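Local coordinates for protein piwi (Drosophila melanogaster, PDB 6KR6), which binds piRNAs and, in complex with them, directs the repression of transposable elements in the germline, at residues T564-T577 against L760-S772. Residues are numbered along the deposited sequence; the frame is centred on the assembly and turned at random.
Sequences TPWMIELPLSGLMT and LTYKMCHLYYNWS. With nucleotides of chain B.
Trp566 and Tyr769 show how two aromatic side chains can fasten loops that lie far apart in sequence. The tyrosine turns its CD1-CE1 edge onto one face of the indole, a T-shaped pair with planes at 89° and CD1 3.5 Å from Trp566 CE2. The same phenol donates its OH to Trp566 O at 2.8 Å, nearly in line with the carbonyl bond, while Pro565 CD sits over the centre of its ring in a CH-pi contact, 3.5 Å from the centroid. With CG lodged between backbone N and carbonyl carbon (chi1 64°), the indole reaches across to 760-772, where NE1 bonds to His766 O at 3.1 Å, close to the ring plane and nearly straight. A leucine in place of Trp566 would probably leave His766 O without this donor and the edge of Tyr769 without its aromatic face. Both segments belong to the Piwi domain, whose RNase H-like fold includes strand 575-584; the loop leaving helix 754-764 also carries Tyr768, whose OH bonds to the phosphate atom OP1 of U4 of chain B, and the loop thus touches the RNA of chain B, probably the bound piRNA. From the same helix, Lys763 lays its CG against Ile568 CG1, then bends at its last torsion (chi4 -63°) to bring NZ within 2.9 Å of Glu569 O, in the carbonyl plane; Gln408 OE1 is a second partner of NZ. Ile568 CG2 meets Leu767 CD1 at 4.0 Å. On helix 754-764, Leu760 spreads its two methyls among Leu570, Leu572 and Leu575, and Met764 CE rests on the side chain of Thr577.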
loop_
_atom_site.group_PDB
_atom_site.type_symbol
_atom_site.label_atom_id
_atom_site.label_comp_id
_atom_site.label_asym_id
_atom_site.label_seq_id
_atom_site.Cartn_x
_atom_site.Cartn_y
_atom_site.Cartn_z
ATOM N N THR A 564 -2.324 -29.879 -2.549
ATOM C CA THR A 564 -3.359 -28.943 -2.132
ATOM C C THR A 564 -3.908 -29.323 -0.765
ATOM O O THR A 564 -4.482 -30.413 -0.619
ATOM C CB THR A 564 -4.478 -28.916 -3.169
ATOM O OG1 THR A 564 -3.910 -28.772 -4.477
ATOM C CG2 THR A 564 -5.409 -27.758 -2.912
ATOM N N PRO A 565 -3.760 -28.473 0.256
ATOM C CA PRO A 565 -4.327 -28.821 1.572
ATOM C C PRO A 565 -5.838 -28.694 1.631
ATOM O O PRO A 565 -6.495 -29.524 2.271
ATOM C CB PRO A 565 -3.639 -27.831 2.524
ATOM C CG PRO A 565 -2.451 -27.334 1.779
ATOM C CD PRO A 565 -2.851 -27.322 0.340
ATOM N N TRP A 566 -6.412 -27.672 1.001
ATOM C CA TRP A 566 -7.857 -27.490 0.999
ATOM C C TRP A 566 -8.257 -26.706 -0.245
ATOM O O TRP A 566 -7.409 -26.273 -1.032
ATOM C CB TRP A 566 -8.330 -26.805 2.288
ATOM C CG TRP A 566 -7.836 -25.395 2.489
ATOM C CD1 TRP A 566 -8.311 -24.265 1.886
ATOM C CD2 TRP A 566 -6.795 -24.965 3.376
ATOM N NE1 TRP A 566 -7.622 -23.164 2.331
ATOM C CE2 TRP A 566 -6.686 -23.566 3.247
ATOM C CE3 TRP A 566 -5.938 -25.627 4.261
ATOM C CZ2 TRP A 566 -5.759 -22.819 3.966
ATOM C CZ3 TRP A 566 -5.018 -24.884 4.974
ATOM C CH2 TRP A 566 -4.936 -23.495 4.822
ATOM N N MET A 567 -9.564 -26.519 -0.417
ATOM C CA MET A 567 -10.101 -25.872 -1.606
ATOM C C MET A 567 -11.437 -25.229 -1.257
ATOM O O MET A 567 -12.087 -25.591 -0.273
ATOM C CB MET A 567 -10.236 -26.880 -2.762
ATOM C CG MET A 567 -10.865 -26.369 -4.067
ATOM S SD MET A 567 -10.142 -24.871 -4.769
ATOM C CE MET A 567 -8.396 -25.244 -4.713
ATOM N N ILE A 568 -11.826 -24.252 -2.067
ATOM C CA ILE A 568 -13.070 -23.528 -1.892
ATOM C C ILE A 568 -14.085 -24.058 -2.898
ATOM O O ILE A 568 -13.736 -24.653 -3.922
ATOM C CB ILE A 568 -12.841 -22.006 -2.059
ATOM C CG1 ILE A 568 -14.096 -21.205 -1.711
ATOM C CG2 ILE A 568 -12.376 -21.688 -3.473
ATOM C CD1 ILE A 568 -14.604 -21.451 -0.321
ATOM N N GLU A 569 -15.367 -23.865 -2.592
ATOM C CA GLU A 569 -16.433 -24.170 -3.543
ATOM C C GLU A 569 -16.419 -23.127 -4.655
ATOM O O GLU A 569 -16.705 -21.951 -4.416
ATOM C CB GLU A 569 -17.783 -24.201 -2.833
ATOM C CG GLU A 569 -17.996 -25.412 -1.939
ATOM C CD GLU A 569 -19.339 -25.382 -1.234
ATOM O OE1 GLU A 569 -19.800 -24.272 -0.893
ATOM O OE2 GLU A 569 -19.935 -26.461 -1.030
ATOM N N LEU A 570 -16.091 -23.553 -5.872
ATOM C CA LEU A 570 -15.884 -22.639 -6.997
ATOM C C LEU A 570 -16.849 -22.960 -8.129
ATOM O O LEU A 570 -16.629 -23.927 -8.880
ATOM C CB LEU A 570 -14.441 -22.722 -7.489
ATOM C CG LEU A 570 -14.053 -21.864 -8.693
ATOM C CD1 LEU A 570 -14.222 -20.386 -8.378
ATOM C CD2 LEU A 570 -12.625 -22.165 -9.124
ATOM N N PRO A 571 -17.926 -22.185 -8.301
ATOM C CA PRO A 571 -18.902 -22.458 -9.372
ATOM C C PRO A 571 -18.559 -21.749 -10.681
ATOM O O PRO A 571 -19.342 -20.955 -11.214
ATOM C CB PRO A 571 -20.206 -21.942 -8.755
ATOM C CG PRO A 571 -19.766 -20.776 -7.925
ATOM C CD PRO A 571 -18.392 -21.124 -7.389
ATOM N N LEU A 572 -17.374 -22.042 -11.214
ATOM C CA LEU A 572 -16.940 -21.475 -12.484
ATOM C C LEU A 572 -16.044 -22.476 -13.200
ATOM O O LEU A 572 -15.243 -23.167 -12.566
ATOM C CB LEU A 572 -16.206 -20.144 -12.290
ATOM C CG LEU A 572 -17.078 -18.887 -12.287
ATOM C CD1 LEU A 572 -16.219 -17.642 -12.136
ATOM C CD2 LEU A 572 -17.914 -18.816 -13.555
ATOM N N SER A 573 -16.185 -22.543 -14.522
ATOM C CA SER A 573 -15.467 -23.501 -15.351
ATOM C C SER A 573 -14.423 -22.781 -16.193
ATOM O O SER A 573 -14.707 -21.725 -16.772
ATOM C CB SER A 573 -16.434 -24.270 -16.259
ATOM O OG SER A 573 -17.448 -24.913 -15.508
ATOM N N GLY A 574 -13.228 -23.356 -16.267
ATOM C CA GLY A 574 -12.160 -22.784 -17.070
ATOM C C GLY A 574 -11.696 -21.413 -16.627
ATOM O O GLY A 574 -11.428 -20.551 -17.474
ATOM N N LEU A 575 -11.588 -21.189 -15.322
ATOM C CA LEU A 575 -11.158 -19.907 -14.778
ATOM C C LEU A 575 -9.710 -19.999 -14.322
ATOM O O LEU A 575 -9.339 -20.923 -13.588
ATOM C CB LEU A 575 -12.053 -19.483 -13.613
ATOM C CG LEU A 575 -11.486 -18.451 -12.633
ATOM C CD1 LEU A 575 -11.169 -17.129 -13.319
ATOM C CD2 LEU A 575 -12.446 -18.232 -11.473
ATOM N N MET A 576 -8.901 -19.044 -14.760
ATOM C CA MET A 576 -7.525 -18.895 -14.312
ATOM C C MET A 576 -7.408 -17.582 -13.554
ATOM O O MET A 576 -7.673 -16.513 -14.114
ATOM C CB MET A 576 -6.559 -18.934 -15.494
ATOM C CG MET A 576 -5.197 -18.314 -15.231
ATOM S SD MET A 576 -3.999 -18.912 -16.438
ATOM C CE MET A 576 -2.744 -17.642 -16.350
ATOM N N THR A 577 -7.032 -17.665 -12.283
ATOM C CA THR A 577 -6.849 -16.491 -11.443
ATOM C C THR A 577 -5.369 -16.150 -11.390
ATOM O O THR A 577 -4.543 -17.009 -11.065
ATOM C CB THR A 577 -7.382 -16.731 -10.031
ATOM O OG1 THR A 577 -8.661 -17.371 -10.103
ATOM C CG2 THR A 577 -7.527 -15.413 -9.290
ATOM N N LEU A 760 -16.718 -14.012 -5.605
ATOM C CA LEU A 760 -15.563 -14.738 -6.124
ATOM C C LEU A 760 -14.269 -14.234 -5.499
ATOM O O LEU A 760 -13.368 -15.025 -5.194
ATOM C CB LEU A 760 -15.505 -14.618 -7.646
ATOM C CG LEU A 760 -14.245 -15.157 -8.329
ATOM C CD1 LEU A 760 -14.039 -16.631 -8.010
ATOM C CD2 LEU A 760 -14.314 -14.938 -9.833
ATOM N N THR A 761 -14.155 -12.920 -5.303
ATOM C CA THR A 761 -12.955 -12.377 -4.672
ATOM C C THR A 761 -12.855 -12.811 -3.212
ATOM O O THR A 761 -11.770 -13.181 -2.737
ATOM C CB THR A 761 -12.951 -10.853 -4.786
ATOM O OG1 THR A 761 -13.137 -10.477 -6.157
ATOM C CG2 THR A 761 -11.633 -10.291 -4.290
ATOM N N TYR A 762 -13.976 -12.788 -2.488
ATOM C CA TYR A 762 -13.965 -13.266 -1.109
ATOM C C TYR A 762 -13.593 -14.744 -1.043
ATOM O O TYR A 762 -12.890 -15.174 -0.121
ATOM C CB TYR A 762 -15.325 -13.016 -0.453
ATOM C CG TYR A 762 -15.352 -13.307 1.033
ATOM C CD1 TYR A 762 -14.464 -12.684 1.901
ATOM C CD2 TYR A 762 -16.277 -14.195 1.571
ATOM C CE1 TYR A 762 -14.488 -12.944 3.259
ATOM C CE2 TYR A 762 -16.309 -14.458 2.928
ATOM C CZ TYR A 762 -15.414 -13.831 3.766
ATOM O OH TYR A 762 -15.444 -14.092 5.117
ATOM N N LYS A 763 -14.051 -15.534 -2.020
ATOM C CA LYS A 763 -13.642 -16.934 -2.105
ATOM C C LYS A 763 -12.139 -17.056 -2.313
ATOM O O LYS A 763 -11.456 -17.795 -1.595
ATOM C CB LYS A 763 -14.389 -17.634 -3.242
ATOM C CG LYS A 763 -15.815 -18.040 -2.924
ATOM C CD LYS A 763 -16.473 -18.668 -4.143
ATOM C CE LYS A 763 -17.935 -19.000 -3.892
ATOM N NZ LYS A 763 -18.110 -20.008 -2.809
ATOM N N MET A 764 -11.607 -16.334 -3.304
ATOM C CA MET A 764 -10.176 -16.381 -3.583
ATOM C C MET A 764 -9.347 -15.887 -2.408
ATOM O O MET A 764 -8.143 -16.161 -2.353
ATOM C CB MET A 764 -9.854 -15.558 -4.833
ATOM C CG MET A 764 -10.505 -16.075 -6.110
ATOM S SD MET A 764 -10.120 -17.801 -6.464
ATOM C CE MET A 764 -8.331 -17.749 -6.509
ATOM N N CYS A 765 -9.958 -15.151 -1.481
ATOM C CA CYS A 765 -9.277 -14.761 -0.250
ATOM C C CYS A 765 -9.100 -15.910 0.744
ATOM O O CYS A 765 -8.470 -15.703 1.786
ATOM C CB CYS A 765 -10.032 -13.613 0.425
ATOM S SG CYS A 765 -9.659 -11.979 -0.250
ATOM N N HIS A 766 -9.619 -17.106 0.456
ATOM C CA HIS A 766 -9.570 -18.228 1.390
ATOM C C HIS A 766 -8.436 -19.211 1.115
ATOM O O HIS A 766 -8.333 -20.219 1.821
ATOM C CB HIS A 766 -10.897 -19.003 1.368
ATOM C CG HIS A 766 -12.038 -18.298 2.033
ATOM N ND1 HIS A 766 -12.736 -17.275 1.428
ATOM C CD2 HIS A 766 -12.617 -18.484 3.243
ATOM C CE1 HIS A 766 -13.689 -16.854 2.242
ATOM N NE2 HIS A 766 -13.638 -17.571 3.350
ATOM N N LEU A 767 -7.586 -18.955 0.120
ATOM C CA LEU A 767 -6.721 -19.989 -0.438
ATOM C C LEU A 767 -5.232 -19.739 -0.198
ATOM O O LEU A 767 -4.392 -20.244 -0.946
ATOM C CB LEU A 767 -6.989 -20.143 -1.935
ATOM C CG LEU A 767 -8.362 -20.677 -2.352
ATOM C CD1 LEU A 767 -8.595 -20.441 -3.835
ATOM C CD2 LEU A 767 -8.486 -22.157 -2.020
ATOM N N TYR A 768 -4.880 -18.973 0.832
ATOM C CA TYR A 768 -3.478 -18.792 1.201
ATOM C C TYR A 768 -3.131 -19.833 2.259
ATOM O O TYR A 768 -3.554 -19.723 3.413
ATOM C CB TYR A 768 -3.209 -17.378 1.705
ATOM C CG TYR A 768 -1.739 -17.098 1.939
ATOM C CD1 TYR A 768 -0.840 -17.086 0.880
ATOM C CD2 TYR A 768 -1.252 -16.848 3.215
ATOM C CE1 TYR A 768 0.505 -16.838 1.086
ATOM C CE2 TYR A 768 0.089 -16.593 3.429
ATOM C CZ TYR A 768 0.962 -16.590 2.363
ATOM O OH TYR A 768 2.297 -16.338 2.575
ATOM N N TYR A 769 -2.347 -20.836 1.866
ATOM C CA TYR A 769 -2.157 -22.029 2.681
ATOM C C TYR A 769 -1.223 -21.825 3.868
ATOM O O TYR A 769 -1.195 -22.680 4.759
ATOM C CB TYR A 769 -1.645 -23.169 1.800
ATOM C CG TYR A 769 -2.640 -23.591 0.744
ATOM C CD1 TYR A 769 -3.995 -23.688 1.041
ATOM C CD2 TYR A 769 -2.231 -23.877 -0.551
ATOM C CE1 TYR A 769 -4.911 -24.066 0.080
ATOM C CE2 TYR A 769 -3.140 -24.255 -1.519
ATOM C CZ TYR A 769 -4.478 -24.349 -1.198
ATOM O OH TYR A 769 -5.384 -24.724 -2.160
ATOM N N ASN A 770 -0.462 -20.732 3.911
ATOM C CA ASN A 770 0.345 -20.446 5.089
ATOM C C ASN A 770 -0.467 -19.842 6.226
ATOM O O ASN A 770 0.071 -19.666 7.325
ATOM C CB ASN A 770 1.501 -19.506 4.735
ATOM C CG ASN A 770 2.790 -20.249 4.439
ATOM O OD1 ASN A 770 2.780 -21.453 4.185
ATOM N ND2 ASN A 770 3.909 -19.533 4.474
ATOM N N TRP A 771 -1.738 -19.522 5.993
ATOM C CA TRP A 771 -2.593 -18.902 6.997
ATOM C C TRP A 771 -3.920 -19.642 7.023
ATOM O O TRP A 771 -4.621 -19.695 6.008
ATOM C CB TRP A 771 -2.798 -17.415 6.688
ATOM C CG TRP A 771 -3.572 -16.665 7.729
ATOM C CD1 TRP A 771 -4.846 -16.190 7.619
ATOM C CD2 TRP A 771 -3.122 -16.300 9.041
ATOM N NE1 TRP A 771 -5.217 -15.552 8.777
ATOM C CE2 TRP A 771 -4.177 -15.607 9.667
ATOM C CE3 TRP A 771 -1.930 -16.494 9.747
ATOM C CZ2 TRP A 771 -4.078 -15.105 10.963
ATOM C CZ3 TRP A 771 -1.833 -15.994 11.034
ATOM C CH2 TRP A 771 -2.901 -15.309 11.627
ATOM N N SER A 772 -4.265 -20.209 8.180
ATOM C CA SER A 772 -5.490 -20.994 8.320
ATOM C C SER A 772 -6.725 -20.105 8.436
ATOM O O SER A 772 -7.516 -20.243 9.374
ATOM C CB SER A 772 -5.383 -21.917 9.536
ATOM O OG SER A 772 -4.907 -21.207 10.665
ATOM P P U B 3 7.159 -19.718 8.131
ATOM O OP1 U B 3 7.131 -19.776 6.647
ATOM O OP2 U B 3 8.288 -19.052 8.828
ATOM O "O5'" U B 3 5.803 -19.035 8.614
ATOM C "C5'" U B 3 4.558 -19.407 8.042
ATOM C "C4'" U B 3 3.411 -18.683 8.704
ATOM O "O4'" U B 3 3.382 -18.989 10.118
ATOM C "C3'" U B 3 3.460 -17.163 8.651
ATOM O "O3'" U B 3 2.963 -16.666 7.420
ATOM C "C2'" U B 3 2.609 -16.747 9.851
ATOM O "O2'" U B 3 1.233 -16.709 9.506
ATOM C "C1'" U B 3 2.834 -17.905 10.833
ATOM N N1 U B 3 3.722 -17.557 11.968
ATOM C C2 U B 3 3.118 -17.003 13.082
ATOM O O2 U B 3 1.919 -16.789 13.143
ATOM N N3 U B 3 3.964 -16.703 14.121
ATOM C C4 U B 3 5.328 -16.904 14.161
ATOM O O4 U B 3 5.954 -16.580 15.172
ATOM C C5 U B 3 5.880 -17.487 12.975
ATOM C C6 U B 3 5.078 -17.789 11.945
ATOM P P U B 4 3.861 -15.716 6.484
ATOM O OP1 U B 4 3.623 -16.124 5.076
ATOM O OP2 U B 4 5.245 -15.679 7.023
ATOM O "O5'" U B 4 3.216 -14.276 6.684
ATOM C "C5'" U B 4 1.803 -14.110 6.668
ATOM C "C4'" U B 4 1.351 -13.066 7.658
ATOM O "O4'" U B 4 1.802 -13.441 8.989
ATOM C "C3'" U B 4 1.877 -11.654 7.405
ATOM O "O3'" U B 4 0.863 -10.699 7.716
ATOM C "C2'" U B 4 3.027 -11.530 8.402
ATOM O "O2'" U B 4 3.324 -10.207 8.796
ATOM C "C1'" U B 4 2.520 -12.370 9.571
ATOM N N1 U B 4 3.596 -12.927 10.406
ATOM C C2 U B 4 3.333 -13.162 11.742
ATOM O O2 U B 4 2.245 -12.952 12.254
ATOM N N3 U B 4 4.389 -13.670 12.458
ATOM C C4 U B 4 5.656 -13.949 11.986
ATOM O O4 U B 4 6.504 -14.402 12.756
ATOM C C5 U B 4 5.852 -13.667 10.597
ATOM C C6 U B 4 4.841 -13.174 9.875
#